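Local coordinates for protein 1,3-alpha-isomaltosidase (Kribbella flavida DSM 17836, PDB 5X3I) that hydrolyses the alpha-1,3-glucosidic linkages of the cyclic tetrasaccharide cyclobis-(1-6)-alpha-nigerosyl to release isomaltose inside the cell, at residues A[224-229]-A[278-283]; A[235-240]-A[270-275]; A[343-348]-A[364-369]. The protein carries 1 engineered substitution. One frame throughout, in Å; residues are numbered along the deposited sequence.

Contact 1: residues A[224-229]-A[278-283]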
ATOM      1  N   MET A 224       6.719  -3.123   6.375  1.00 15.69           N
ATOM      2  CA  MET A 224       6.838  -3.389   7.812  1.00 13.84           C
ATOM      3  C   MET A 224       8.310  -3.619   8.219  1.00 14.18           C
ATOM      4  O   MET A 224       9.037  -4.295   7.515  1.00 14.34           O
ATOM      5  CB  MET A 224       6.029  -4.617   8.231  1.00 11.96           C
ATOM      6  CG  MET A 224       4.588  -4.668   7.766  1.00 16.38           C
ATOM      7  SD  MET A 224       3.781  -6.137   8.425  1.00 18.32           S
ATOM      8  CE  MET A 224       2.199  -6.005   7.558  1.00 15.82           C
ATOM      9  N   PRO A 225       8.721  -3.119   9.391  1.00 14.65           N
ATOM     10  CA  PRO A 225      10.100  -3.371   9.837  1.00 16.92           C
ATOM     11  C   PRO A 225      10.228  -4.771  10.422  1.00 16.35           C
ATOM     12  O   PRO A 225      10.498  -4.929  11.602  1.00 19.53           O
ATOM     13  CB  PRO A 225      10.319  -2.304  10.902  1.00 15.77           C
ATOM     14  CG  PRO A 225       8.958  -2.056  11.465  1.00 14.25           C
ATOM     15  CD  PRO A 225       7.995  -2.238  10.318  1.00 13.20           C
ATOM     16  N   PHE A 226       9.968  -5.774   9.603  1.00 15.92           N
ATOM     17  CA  PHE A 226       9.946  -7.155  10.060  1.00 16.67           C
ATOM     18  C   PHE A 226      10.363  -8.051   8.918  1.00 18.28           C
ATOM     19  O   PHE A 226      10.035  -7.781   7.776  1.00 19.18           O
ATOM     20  CB  PHE A 226       8.552  -7.558  10.576  1.00 14.34           C
ATOM     21  CG  PHE A 226       8.309  -9.053  10.558  1.00 15.56           C
ATOM     22  CD1 PHE A 226       8.631  -9.832  11.655  1.00 14.47           C
ATOM     23  CD2 PHE A 226       7.795  -9.677   9.433  1.00 14.72           C
ATOM     24  CE1 PHE A 226       8.426 -11.203  11.641  1.00 16.01           C
ATOM     25  CE2 PHE A 226       7.594 -11.054   9.414  1.00 15.77           C
ATOM     26  CZ  PHE A 226       7.915 -11.813  10.518  1.00 15.81           C
ATOM     27  N   ALA A 227      11.087  -9.120   9.221  1.00 19.35           N
ATOM     28  CA  ALA A 227      11.455 -10.088   8.195  1.00 17.70           C
ATOM     29  C   ALA A 227      11.806 -11.449   8.776  1.00 17.88           C
ATOM     30  O   ALA A 227      12.199 -11.558   9.933  1.00 19.88           O
ATOM     31  CB  ALA A 227      12.620  -9.574   7.380  1.00 16.98           C
ATOM     32  N   HIS A 228      11.702 -12.471   7.937  1.00 19.04           N
ATOM     33  CA  HIS A 228      12.192 -13.795   8.268  1.00 18.40           C
ATOM     34  C   HIS A 228      13.681 -13.860   7.939  1.00 21.49           C
ATOM     35  O   HIS A 228      14.111 -13.356   6.904  1.00 20.89           O
ATOM     36  CB  HIS A 228      11.449 -14.880   7.474  1.00 19.27           C
ATOM     37  CG  HIS A 228      10.005 -15.034   7.841  1.00 18.50           C
ATOM     38  ND1 HIS A 228       9.560 -15.988   8.729  1.00 17.86           N
ATOM     39  CD2 HIS A 228       8.906 -14.360   7.432  1.00 15.78           C
ATOM     40  CE1 HIS A 228       8.251 -15.889   8.860  1.00 16.65           C
ATOM     41  NE2 HIS A 228       7.829 -14.909   8.082  1.00 17.11           N
ATOM     42  N   VAL A 229      14.466 -14.480   8.810  1.00 23.74           N
ATOM     43  CA  VAL A 229      15.798 -14.901   8.408  1.00 24.60           C
ATOM     44  C   VAL A 229      15.763 -16.418   8.360  1.00 26.44           C
ATOM     45  O   VAL A 229      15.763 -17.087   9.390  1.00 27.03           O
ATOM     46  CB  VAL A 229      16.888 -14.414   9.377  1.00 24.31           C
ATOM     47  CG1 VAL A 229      18.270 -14.689   8.797  1.00 23.88           C
ATOM     48  CG2 VAL A 229      16.712 -12.935   9.674  1.00 22.34           C
ATOM     49  N   ALA A 278       6.554 -20.410  10.349  1.00 21.43           N
ATOM     50  CA  ALA A 278       5.211 -20.180  10.864  1.00 20.51           C
ATOM     51  C   ALA A 278       5.250 -19.741  12.323  1.00 22.68           C
ATOM     52  O   ALA A 278       4.525 -18.836  12.722  1.00 23.25           O
ATOM     53  CB  ALA A 278       4.348 -21.434  10.705  1.00 19.98           C
ATOM     54  N   THR A 279       6.096 -20.386  13.118  1.00 22.12           N
ATOM     55  CA  THR A 279       6.223 -20.033  14.527  1.00 20.59           C
ATOM     56  C   THR A 279       6.840 -18.640  14.697  1.00 18.20           C
ATOM     57  O   THR A 279       6.471 -17.901  15.595  1.00 19.96           O
ATOM     58  CB  THR A 279       7.065 -21.067  15.292  1.00 24.68           C
ATOM     59  OG1 THR A 279       6.448 -22.352  15.179  1.00 25.88           O
ATOM     60  CG2 THR A 279       7.170 -20.702  16.765  1.00 22.21           C
ATOM     61  N   VAL A 280       7.768 -18.288  13.822  1.00 21.94           N
ATOM     62  CA  VAL A 280       8.307 -16.931  13.803  1.00 19.68           C
ATOM     63  C   VAL A 280       7.180 -15.933  13.526  1.00 21.28           C
ATOM     64  O   VAL A 280       7.033 -14.940  14.233  1.00 22.04           O
ATOM     65  CB  VAL A 280       9.416 -16.773  12.757  1.00 19.73           C
ATOM     66  CG1 VAL A 280       9.707 -15.302  12.500  1.00 20.05           C
ATOM     67  CG2 VAL A 280      10.686 -17.488  13.215  1.00 22.16           C
ATOM     68  N   LEU A 281       6.370 -16.221  12.516  1.00 18.82           N
ATOM     69  CA  LEU A 281       5.257 -15.341  12.182  1.00 19.03           C
ATOM     70  C   LEU A 281       4.268 -15.233  13.346  1.00 18.61           C
ATOM     71  O   LEU A 281       3.769 -14.151  13.638  1.00 20.27           O
ATOM     72  CB  LEU A 281       4.560 -15.822  10.911  1.00 18.39           C
ATOM     73  CG  LEU A 281       3.480 -14.909  10.322  1.00 19.23           C
ATOM     74  CD1 LEU A 281       3.950 -13.453  10.282  1.00 15.68           C
ATOM     75  CD2 LEU A 281       3.113 -15.400   8.934  1.00 17.47           C
ATOM     76  N   THR A 282       4.023 -16.345  14.032  1.00 19.43           N
ATOM     77  CA  THR A 282       3.097 -16.353  15.156  1.00 18.31           C
ATOM     78  C   THR A 282       3.547 -15.378  16.237  1.00 18.18           C
ATOM     79  O   THR A 282       2.741 -14.639  16.794  1.00 22.66           O
ATOM     80  CB  THR A 282       2.957 -17.760  15.767  1.00 18.07           C
ATOM     81  OG1 THR A 282       2.428 -18.660  14.790  1.00 22.89           O
ATOM     82  CG2 THR A 282       2.047 -17.737  16.980  1.00 19.96           C
ATOM     83  N   GLY A 283       4.842 -15.383  16.531  1.00 23.55           N
ATOM     84  CA  GLY A 283       5.393 -14.455  17.499  1.00 20.25           C
ATOM     85  C   GLY A 283       5.162 -13.005  17.100  1.00 18.51           C
ATOM     86  O   GLY A 283       4.739 -12.198  17.915  1.00 20.41           O
TER
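Strand residues 226-229, which carry Phe-226 and His-228, run nearly antiparallel to helix residues 278-283, the two short axes 157° apart in direction and 9.5 Å apart at their closest. No hydrogen bond joins the segments; four buried side chains meet between the backbones. The imidazole of His-228 and the isopropyl group of Val-280 run alongside each other, head to tail, and the ring meets the valine obliquely, with ND1 of His-228 3.8 Å from CG1 of Val-280. With chi1 at -67°, CG of His-228 lies anti to its carbonyl carbon, and the ring leans nearer to the helix than its CB bond alone would bring it. CE1 of His-228 reaches the next helical residue as well, standing 4.1 Å from the backbone N of Leu-281 and 4.2 Å from its CB. Two residues earlier in the strand, Phe-226 points toward the helix and its outer ring atoms bridge the same two residues: CZ is 4.3 Å from CD1 of Leu-281, and CE1 is 4.4 Å from CG1 of Val-280. Val-280 and Leu-281 thus present the helix to both strand side chains. The polar end of His-228 is satisfied beyond the contact, NE2 being hydrogen-bonded to the backbone O of Ser-556, while Phe-659 and Phe-660 meet its ring edge-to-face. Such a hydrogen bond probably fixes the rotation of the imidazole. Phe-226 in turn stacks with Phe-284, one turn along the helix from Val-280. At Pro-225, the centre of an inverse gamma turn, the chain turns a corner. This is helix-on-sheet packing: helix 277-288 lies against the mixed sheet containing 223-230, part of the mutarotase-like region, and His-228 extends the contact to the TIM-barrel and C-terminal domains of this family 31 glycoside hydrolase.

Contact 2: residues A[235-240]-A[270-275]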
ATOM      1  N   ASN A 235      18.163 -23.754  12.735  1.00 57.85           N
ATOM      2  CA  ASN A 235      16.842 -23.229  13.047  1.00 56.98           C
ATOM      3  C   ASN A 235      16.719 -21.762  12.639  1.00 50.91           C
ATOM      4  O   ASN A 235      17.569 -20.943  12.979  1.00 44.68           O
ATOM      5  CB  ASN A 235      16.544 -23.378  14.542  1.00 56.08           C
ATOM      6  CG  ASN A 235      16.443 -24.828  14.984  1.00 61.89           C
ATOM      7  OD1 ASN A 235      16.118 -25.712  14.191  1.00 64.64           O
ATOM      8  ND2 ASN A 235      16.712 -25.075  16.258  1.00 59.95           N
ATOM      9  N   GLY A 236      15.660 -21.442  11.904  1.00 46.51           N
ATOM     10  CA  GLY A 236      15.448 -20.095  11.413  1.00 33.40           C
ATOM     11  C   GLY A 236      14.972 -19.153  12.500  1.00 30.01           C
ATOM     12  O   GLY A 236      14.755 -19.560  13.639  1.00 29.15           O
ATOM     13  N   TRP A 237      14.819 -17.885  12.141  1.00 25.23           N
ATOM     14  CA  TRP A 237      14.380 -16.875  13.089  1.00 25.17           C
ATOM     15  C   TRP A 237      13.827 -15.662  12.352  1.00 22.66           C
ATOM     16  O   TRP A 237      13.755 -15.646  11.125  1.00 22.82           O
ATOM     17  CB  TRP A 237      15.531 -16.467  14.030  1.00 24.73           C
ATOM     18  CG  TRP A 237      16.777 -15.983  13.334  1.00 24.55           C
ATOM     19  CD1 TRP A 237      17.680 -16.740  12.648  1.00 24.04           C
ATOM     20  CD2 TRP A 237      17.267 -14.636  13.282  1.00 24.17           C
ATOM     21  NE1 TRP A 237      18.684 -15.949  12.153  1.00 24.15           N
ATOM     22  CE2 TRP A 237      18.458 -14.653  12.532  1.00 24.77           C
ATOM     23  CE3 TRP A 237      16.805 -13.417  13.785  1.00 22.85           C
ATOM     24  CZ2 TRP A 237      19.195 -13.501  12.272  1.00 23.05           C
ATOM     25  CZ3 TRP A 237      17.539 -12.272  13.527  1.00 23.72           C
ATOM     26  CH2 TRP A 237      18.719 -12.322  12.779  1.00 22.80           C
ATOM     27  N   GLY A 238      13.420 -14.655  13.112  1.00 21.16           N
ATOM     28  CA  GLY A 238      12.946 -13.417  12.533  1.00 19.50           C
ATOM     29  C   GLY A 238      13.036 -12.278  13.521  1.00 19.65           C
ATOM     30  O   GLY A 238      13.184 -12.498  14.716  1.00 23.29           O
ATOM     31  N   PHE A 239      12.927 -11.056  13.021  1.00 20.69           N
ATOM     32  CA  PHE A 239      13.042  -9.874  13.861  1.00 19.33           C
ATOM     33  C   PHE A 239      11.972  -8.843  13.529  1.00 18.00           C
ATOM     34  O   PHE A 239      11.519  -8.748  12.402  1.00 20.16           O
ATOM     35  CB  PHE A 239      14.426  -9.233  13.701  1.00 18.16           C
ATOM     36  CG  PHE A 239      14.658  -8.640  12.337  1.00 19.21           C
ATOM     37  CD1 PHE A 239      14.385  -7.305  12.089  1.00 16.49           C
ATOM     38  CD2 PHE A 239      15.131  -9.422  11.303  1.00 17.45           C
ATOM     39  CE1 PHE A 239      14.587  -6.767  10.837  1.00 18.30           C
ATOM     40  CE2 PHE A 239      15.333  -8.888  10.050  1.00 16.98           C
ATOM     41  CZ  PHE A 239      15.059  -7.556   9.818  1.00 17.78           C
ATOM     42  N   HIS A 240      11.601  -8.062  14.528  1.00 18.72           N
ATOM     43  CA  HIS A 240      10.741  -6.912  14.344  1.00 16.75           C
ATOM     44  C   HIS A 240      11.351  -5.726  15.072  1.00 17.55           C
ATOM     45  O   HIS A 240      11.508  -5.758  16.284  1.00 19.57           O
ATOM     46  CB  HIS A 240       9.333  -7.201  14.870  1.00 16.23           C
ATOM     47  CG  HIS A 240       8.459  -5.997  14.971  1.00 15.01           C
ATOM     48  ND1 HIS A 240       7.521  -5.844  15.969  1.00 15.38           N
ATOM     49  CD2 HIS A 240       8.357  -4.896  14.193  1.00 16.19           C
ATOM     50  CE1 HIS A 240       6.892  -4.698  15.811  1.00 13.48           C
ATOM     51  NE2 HIS A 240       7.377  -4.105  14.735  1.00 14.27           N
ATOM     52  N   LEU A 270      14.181  -4.224  19.937  1.00 23.48           N
ATOM     53  CA  LEU A 270      14.216  -5.202  18.868  1.00 21.98           C
ATOM     54  C   LEU A 270      13.681  -6.540  19.356  1.00 28.19           C
ATOM     55  O   LEU A 270      14.186  -7.093  20.331  1.00 30.48           O
ATOM     56  CB  LEU A 270      15.638  -5.352  18.336  1.00 24.68           C
ATOM     57  CG  LEU A 270      15.882  -6.386  17.240  1.00 26.13           C
ATOM     58  CD1 LEU A 270      15.309  -5.913  15.922  1.00 24.04           C
ATOM     59  CD2 LEU A 270      17.364  -6.722  17.108  1.00 24.33           C
ATOM     60  N   ALA A 271      12.645  -7.048  18.692  1.00 25.37           N
ATOM     61  CA  ALA A 271      12.090  -8.347  19.047  1.00 19.92           C
ATOM     62  C   ALA A 271      12.710  -9.421  18.174  1.00 21.02           C
ATOM     63  O   ALA A 271      12.863  -9.243  16.972  1.00 24.99           O
ATOM     64  CB  ALA A 271      10.560  -8.351  18.913  1.00 21.55           C
ATOM     65  N   ILE A 272      13.094 -10.526  18.797  1.00 22.87           N
ATOM     66  CA  ILE A 272      13.622 -11.674  18.080  1.00 21.51           C
ATOM     67  C   ILE A 272      12.662 -12.847  18.229  1.00 21.85           C
ATOM     68  O   ILE A 272      12.235 -13.152  19.331  1.00 25.77           O
ATOM     69  CB  ILE A 272      15.008 -12.084  18.603  1.00 26.92           C
ATOM     70  CG1 ILE A 272      15.994 -10.926  18.451  1.00 24.48           C
ATOM     71  CG2 ILE A 272      15.521 -13.306  17.859  1.00 26.27           C
ATOM     72  CD1 ILE A 272      16.233 -10.527  17.025  1.00 25.74           C
ATOM     73  N   TYR A 273      12.315 -13.494  17.123  1.00 23.61           N
ATOM     74  CA  TYR A 273      11.421 -14.650  17.184  1.00 24.60           C
ATOM     75  C   TYR A 273      12.154 -15.877  16.683  1.00 23.77           C
ATOM     76  O   TYR A 273      12.838 -15.815  15.671  1.00 26.45           O
ATOM     77  CB  TYR A 273      10.148 -14.422  16.357  1.00 21.41           C
ATOM     78  CG  TYR A 273       9.509 -13.069  16.552  1.00 17.29           C
ATOM     79  CD1 TYR A 273       8.848 -12.756  17.722  1.00 17.82           C
ATOM     80  CD2 TYR A 273       9.562 -12.111  15.560  1.00 18.73           C
ATOM     81  CE1 TYR A 273       8.255 -11.522  17.898  1.00 17.94           C
ATOM     82  CE2 TYR A 273       8.974 -10.877  15.728  1.00 17.51           C
ATOM     83  CZ  TYR A 273       8.325 -10.589  16.898  1.00 17.75           C
ATOM     84  OH  TYR A 273       7.751  -9.359  17.071  1.00 19.68           O
ATOM     85  N   GLU A 274      11.996 -16.997  17.379  1.00 26.14           N
ATOM     86  CA  GLU A 274      12.710 -18.213  17.000  1.00 29.08           C
ATOM     87  C   GLU A 274      11.758 -19.355  16.666  1.00 27.52           C
ATOM     88  O   GLU A 274      10.731 -19.512  17.311  1.00 26.78           O
ATOM     89  CB  GLU A 274      13.658 -18.632  18.122  1.00 29.63           C
ATOM     90  CG  GLU A 274      14.442 -17.469  18.707  1.00 31.72           C
ATOM     91  CD  GLU A 274      15.906 -17.780  18.887  1.00 41.85           C
ATOM     92  OE1 GLU A 274      16.742 -16.890  18.622  1.00 41.39           O
ATOM     93  OE2 GLU A 274      16.223 -18.914  19.300  1.00 57.08           O
ATOM     94  N   GLY A 275      12.088 -20.129  15.638  1.00 26.00           N
ATOM     95  CA  GLY A 275      11.318 -21.315  15.302  1.00 25.12           C
ATOM     96  C   GLY A 275      11.307 -21.556  13.811  1.00 27.64           C
ATOM     97  O   GLY A 275      12.098 -20.956  13.084  1.00 28.70           O
TER
HETATM   98  O   HOH W   1      13.332 -23.525  11.767  1.00 38.22           O
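A chi1 of 168° swings the His-240 imidazole away from its own backbone N, and one of -45° in Tyr-273 sends the phenol alongside it. The phenol OH of Tyr-273 sits 3.5 Å from CB of His-240, near the imidazole plane at its edge. Beneath them the antiparallel strands are tied by two reciprocal backbone pairs, Gly-238 with Tyr-273 and His-240 with Ala-271; the bond from Tyr-273 N to Gly-238 O is short at 2.7 Å and nearly straight. Gly-238 brings no side chain to this face, and the tyrosine ring passes obliquely by its carbonyl, CD2 of Tyr-273 3.7 Å from Gly-238 O. On the other face, Ile-272 CD1 touches both Phe-239 CB at 4.0 Å and Trp-237 CZ3 at 4.1 Å. Past the paired strands, a water bridges Gly-236 N and Gly-275 O. Replacing Tyr-273 by an alanine is likely to leave Glu-287 without its phenol partner and to remove the packing against CB of His-240. Strand 237-241 lies between 267-274 and 223-230, with helix 277-288 against the His-240 and Tyr-273 face and strand 170-179 meeting Phe-239 and Leu-270.

Contact 3: residues A[343-348]-A[364-369]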
ATOM      1  N   THR A 343     -18.853  11.279   0.665  1.00 15.86           N
ATOM      2  CA  THR A 343     -19.667  10.579   1.612  1.00 14.03           C
ATOM      3  C   THR A 343     -21.143  10.714   1.256  1.00 13.26           C
ATOM      4  O   THR A 343     -21.979  10.363   2.011  1.00 12.93           O
ATOM      5  CB  THR A 343     -19.355  10.996   3.072  1.00 13.10           C
ATOM      6  OG1 THR A 343     -19.976  10.108   3.981  1.00 14.55           O
ATOM      7  CG2 THR A 343     -19.818  12.401   3.306  1.00 17.53           C
ATOM      8  N   ILE A 344     -21.414  11.203   0.060  1.00 15.49           N
ATOM      9  CA  ILE A 344     -22.787  11.402  -0.428  1.00 13.86           C
ATOM     10  C   ILE A 344     -22.933  10.978  -1.901  1.00 12.91           C
ATOM     11  O   ILE A 344     -22.057  11.260  -2.704  1.00 16.69           O
ATOM     12  CB  ILE A 344     -23.201  12.894  -0.269  1.00 14.01           C
ATOM     13  CG1 ILE A 344     -23.359  13.255   1.209  1.00 12.78           C
ATOM     14  CG2 ILE A 344     -24.480  13.212  -1.038  1.00 11.86           C
ATOM     15  CD1 ILE A 344     -23.579  14.730   1.454  1.00 11.83           C
ATOM     16  N   TRP A 345     -24.015  10.286  -2.255  1.00 11.76           N
ATOM     17  CA  TRP A 345     -24.218   9.872  -3.650  1.00 12.97           C
ATOM     18  C   TRP A 345     -24.253  11.097  -4.581  1.00 12.43           C
ATOM     19  O   TRP A 345     -24.868  12.100  -4.257  1.00 16.79           O
ATOM     20  CB  TRP A 345     -25.519   9.077  -3.812  1.00 15.27           C
ATOM     21  CG  TRP A 345     -25.554   7.711  -3.187  1.00 10.66           C
ATOM     22  CD1 TRP A 345     -26.051   7.379  -1.958  1.00 13.41           C
ATOM     23  CD2 TRP A 345     -25.113   6.489  -3.781  1.00 11.32           C
ATOM     24  NE1 TRP A 345     -25.934   6.022  -1.746  1.00 11.87           N
ATOM     25  CE2 TRP A 345     -25.357   5.456  -2.852  1.00 11.67           C
ATOM     26  CE3 TRP A 345     -24.535   6.166  -5.009  1.00 11.57           C
ATOM     27  CZ2 TRP A 345     -25.041   4.135  -3.114  1.00 12.92           C
ATOM     28  CZ3 TRP A 345     -24.220   4.847  -5.263  1.00 12.30           C
ATOM     29  CH2 TRP A 345     -24.471   3.850  -4.320  1.00 11.27           C
ATOM     30  N   ARG A 346     -23.589  11.016  -5.725  1.00 13.63           N
ATOM     31  CA  ARG A 346     -23.643  12.109  -6.686  1.00 14.21           C
ATOM     32  C   ARG A 346     -25.087  12.445  -7.073  1.00 17.14           C
ATOM     33  O   ARG A 346     -25.916  11.546  -7.257  1.00 16.49           O
ATOM     34  CB  ARG A 346     -22.837  11.793  -7.942  1.00 13.37           C
ATOM     35  CG  ARG A 346     -22.825  12.941  -8.946  1.00 15.25           C
ATOM     36  CD  ARG A 346     -21.635  12.856  -9.899  1.00 17.44           C
ATOM     37  NE  ARG A 346     -21.752  11.763 -10.853  1.00 16.63           N
ATOM     38  CZ  ARG A 346     -22.121  11.911 -12.120  1.00 18.59           C
ATOM     39  NH1 ARG A 346     -22.430  13.110 -12.598  1.00 17.56           N
ATOM     40  NH2 ARG A 346     -22.169  10.857 -12.915  1.00 19.43           N
ATOM     41  N   ASP A 347     -25.333  13.750  -7.173  1.00 15.67           N
ATOM     42  CA  ASP A 347     -26.626  14.381  -7.468  1.00 17.89           C
ATOM     43  C   ASP A 347     -27.694  14.164  -6.407  1.00 16.87           C
ATOM     44  O   ASP A 347     -28.872  14.351  -6.675  1.00 22.98           O
ATOM     45  CB  ASP A 347     -27.171  13.883  -8.811  1.00 14.87           C
ATOM     46  CG  ASP A 347     -26.283  14.253  -9.964  1.00 17.73           C
ATOM     47  OD1 ASP A 347     -25.620  15.298  -9.872  1.00 23.97           O
ATOM     48  OD2 ASP A 347     -26.230  13.502 -10.960  1.00 22.34           O
ATOM     49  N   ALA A 348     -27.285  13.845  -5.188  1.00 18.02           N
ATOM     50  CA  ALA A 348     -28.235  13.773  -4.087  1.00 17.75           C
ATOM     51  C   ALA A 348     -28.657  15.181  -3.706  1.00 17.35           C
ATOM     52  O   ALA A 348     -27.861  16.108  -3.791  1.00 19.66           O
ATOM     53  CB  ALA A 348     -27.640  13.060  -2.893  1.00 17.15           C
ATOM     54  N   PHE A 364     -31.861  12.909   2.366  1.00 14.90           N
ATOM     55  CA  PHE A 364     -31.521  12.891   0.949  1.00 15.96           C
ATOM     56  C   PHE A 364     -32.713  12.582   0.038  1.00 16.98           C
ATOM     57  O   PHE A 364     -33.511  11.697   0.321  1.00 17.93           O
ATOM     58  CB  PHE A 364     -30.408  11.867   0.690  1.00 15.62           C
ATOM     59  CG  PHE A 364     -29.117  12.161   1.414  1.00 13.96           C
ATOM     60  CD1 PHE A 364     -28.319  13.237   1.037  1.00 13.53           C
ATOM     61  CD2 PHE A 364     -28.699  11.359   2.468  1.00 12.56           C
ATOM     62  CE1 PHE A 364     -27.132  13.508   1.700  1.00 15.26           C
ATOM     63  CE2 PHE A 364     -27.508  11.623   3.139  1.00 12.49           C
ATOM     64  CZ  PHE A 364     -26.722  12.696   2.759  1.00 12.34           C
ATOM     65  N   SER A 365     -32.815  13.323  -1.055  1.00 19.51           N
ATOM     66  CA  SER A 365     -33.696  12.955  -2.156  1.00 19.82           C
ATOM     67  C   SER A 365     -32.838  12.641  -3.360  1.00 18.39           C
ATOM     68  O   SER A 365     -31.789  13.236  -3.534  1.00 19.72           O
ATOM     69  CB  SER A 365     -34.684  14.073  -2.501  1.00 18.97           C
ATOM     70  OG  SER A 365     -35.347  14.533  -1.343  1.00 28.34           O
ATOM     71  N   TYR A 366     -33.304  11.723  -4.193  1.00 20.18           N
ATOM     72  CA  TYR A 366     -32.591  11.333  -5.394  1.00 21.38           C
ATOM     73  C   TYR A 366     -33.485  11.573  -6.617  1.00 22.55           C
ATOM     74  O   TYR A 366     -34.586  11.048  -6.714  1.00 25.42           O
ATOM     75  CB  TYR A 366     -32.138   9.870  -5.275  1.00 18.17           C
ATOM     76  CG  TYR A 366     -31.329   9.641  -4.012  1.00 18.34           C
ATOM     77  CD1 TYR A 366     -29.957   9.856  -3.994  1.00 16.04           C
ATOM     78  CD2 TYR A 366     -31.945   9.256  -2.827  1.00 16.38           C
ATOM     79  CE1 TYR A 366     -29.213   9.680  -2.832  1.00 16.27           C
ATOM     80  CE2 TYR A 366     -31.210   9.075  -1.664  1.00 17.22           C
ATOM     81  CZ  TYR A 366     -29.842   9.294  -1.677  1.00 14.48           C
ATOM     82  OH  TYR A 366     -29.117   9.126  -0.532  1.00 16.12           O
ATOM     83  N   ARG A 367     -33.006  12.395  -7.534  1.00 23.91           N
ATOM     84  CA  ARG A 367     -33.810  12.828  -8.668  1.00 26.78           C
ATOM     85  C   ARG A 367     -33.778  11.833  -9.813  1.00 24.23           C
ATOM     86  O   ARG A 367     -32.731  11.248 -10.099  1.00 23.84           O
ATOM     87  CB  ARG A 367     -33.333  14.198  -9.143  1.00 28.48           C
ATOM     88  CG  ARG A 367     -33.678  15.304  -8.165  1.00 32.16           C
ATOM     89  CD  ARG A 367     -35.179  15.304  -7.908  1.00 37.88           C
ATOM     90  NE  ARG A 367     -35.523  15.397  -6.492  1.00 38.76           N
ATOM     91  CZ  ARG A 367     -35.755  16.544  -5.865  1.00 42.34           C
ATOM     92  NH1 ARG A 367     -35.666  17.685  -6.534  1.00 40.62           N
ATOM     93  NH2 ARG A 367     -36.075  16.552  -4.577  1.00 37.21           N
ATOM     94  N   PRO A 368     -34.930  11.651 -10.484  1.00 22.99           N
ATOM     95  CA  PRO A 368     -35.084  10.671 -11.561  1.00 22.59           C
ATOM     96  C   PRO A 368     -34.052  10.847 -12.655  1.00 19.47           C
ATOM     97  O   PRO A 368     -33.671   9.882 -13.284  1.00 22.49           O
ATOM     98  CB  PRO A 368     -36.493  10.953 -12.096  1.00 25.37           C
ATOM     99  CG  PRO A 368     -37.196  11.571 -10.973  1.00 25.79           C
ATOM    100  CD  PRO A 368     -36.173  12.407 -10.266  1.00 23.44           C
ATOM    101  N   ASP A 369     -33.614  12.077 -12.872  1.00 20.54           N
ATOM    102  CA  ASP A 369     -32.656  12.381 -13.926  1.00 20.82           C
ATOM    103  C   ASP A 369     -31.208  12.437 -13.421  1.00 20.96           C
ATOM    104  O   ASP A 369     -30.295  12.746 -14.181  1.00 23.13           O
ATOM    105  CB  ASP A 369     -33.039  13.697 -14.599  1.00 24.78           C
ATOM    106  CG  ASP A 369     -34.491  13.705 -15.078  1.00 36.39           C
ATOM    107  OD1 ASP A 369     -35.052  12.617 -15.336  1.00 36.19           O
ATOM    108  OD2 ASP A 369     -35.087  14.799 -15.195  1.00 40.95           O
TER
HETATM  109  O   HOH W   2     -26.496  10.387  -0.456  1.00  9.85           O
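Over the centre of the Phe-364 ring, on one face, a water stands 3.5 Å above the plane, while Ile-344 and Ala-348 reach the same ring obliquely. Ile-344 crosses it with CG1 3.7 Å from CZ of Phe-364, and its CG2 and CD1 both approach CE1. The Tyr-366 ring receives CB of Trp-345 at its edge, near its plane, and the methyl of Ala-348 obliquely, CB 3.7 Å from Tyr-366 CE1. CG of Tyr-366 lies anti to its carbonyl carbon (chi1 -54°), turning the ring toward both. Ala-348 CB also touches CD1 of Phe-364 at 4.0 Å. The indole five-membered ring and the phenol stand at 85°, with CD1 of Trp-345 3.8 Å from Tyr-366 OH. The same water lies in plane at the indole edge; it accepts from the backbone N of Trp-345 at 3.1 Å and hydrogen-bonds Tyr-366 OH at 2.9 Å, joining the segments where no direct hydrogen bond does. A type II turn from Trp-345 to Ala-348 probably helps to place the methyl. Both segments lie between TIM-barrel strand 330-333 and helix 375-384, which packs on Trp-345 and Tyr-366; helix 457-461 touches Ile-344 and Trp-345.

In the fold
Contacts 1 and 2 belong to the same sheet-and-helix unit, whereas contact 3 stands apart, about 48 and 54 Å away between centres and across the middle of the chain. The first two share a sheet: strands 223-230 and 237-241 are neighbours in it, and the Val-229 N to Trp-237 O pair, 2.7 Å apart, is a probable hydrogen bond between them. Helix 277-288 follows strand 267-274, bringing contact 1 back over the sheet that contact 2 zips. Contact 1 is buried and held mainly by side-chain packing, with no hydrogen bond; contact 2, mainly buried, is held by backbone bonds; contact 3, partly buried, relies on aromatic packing and a water in the barrel domain.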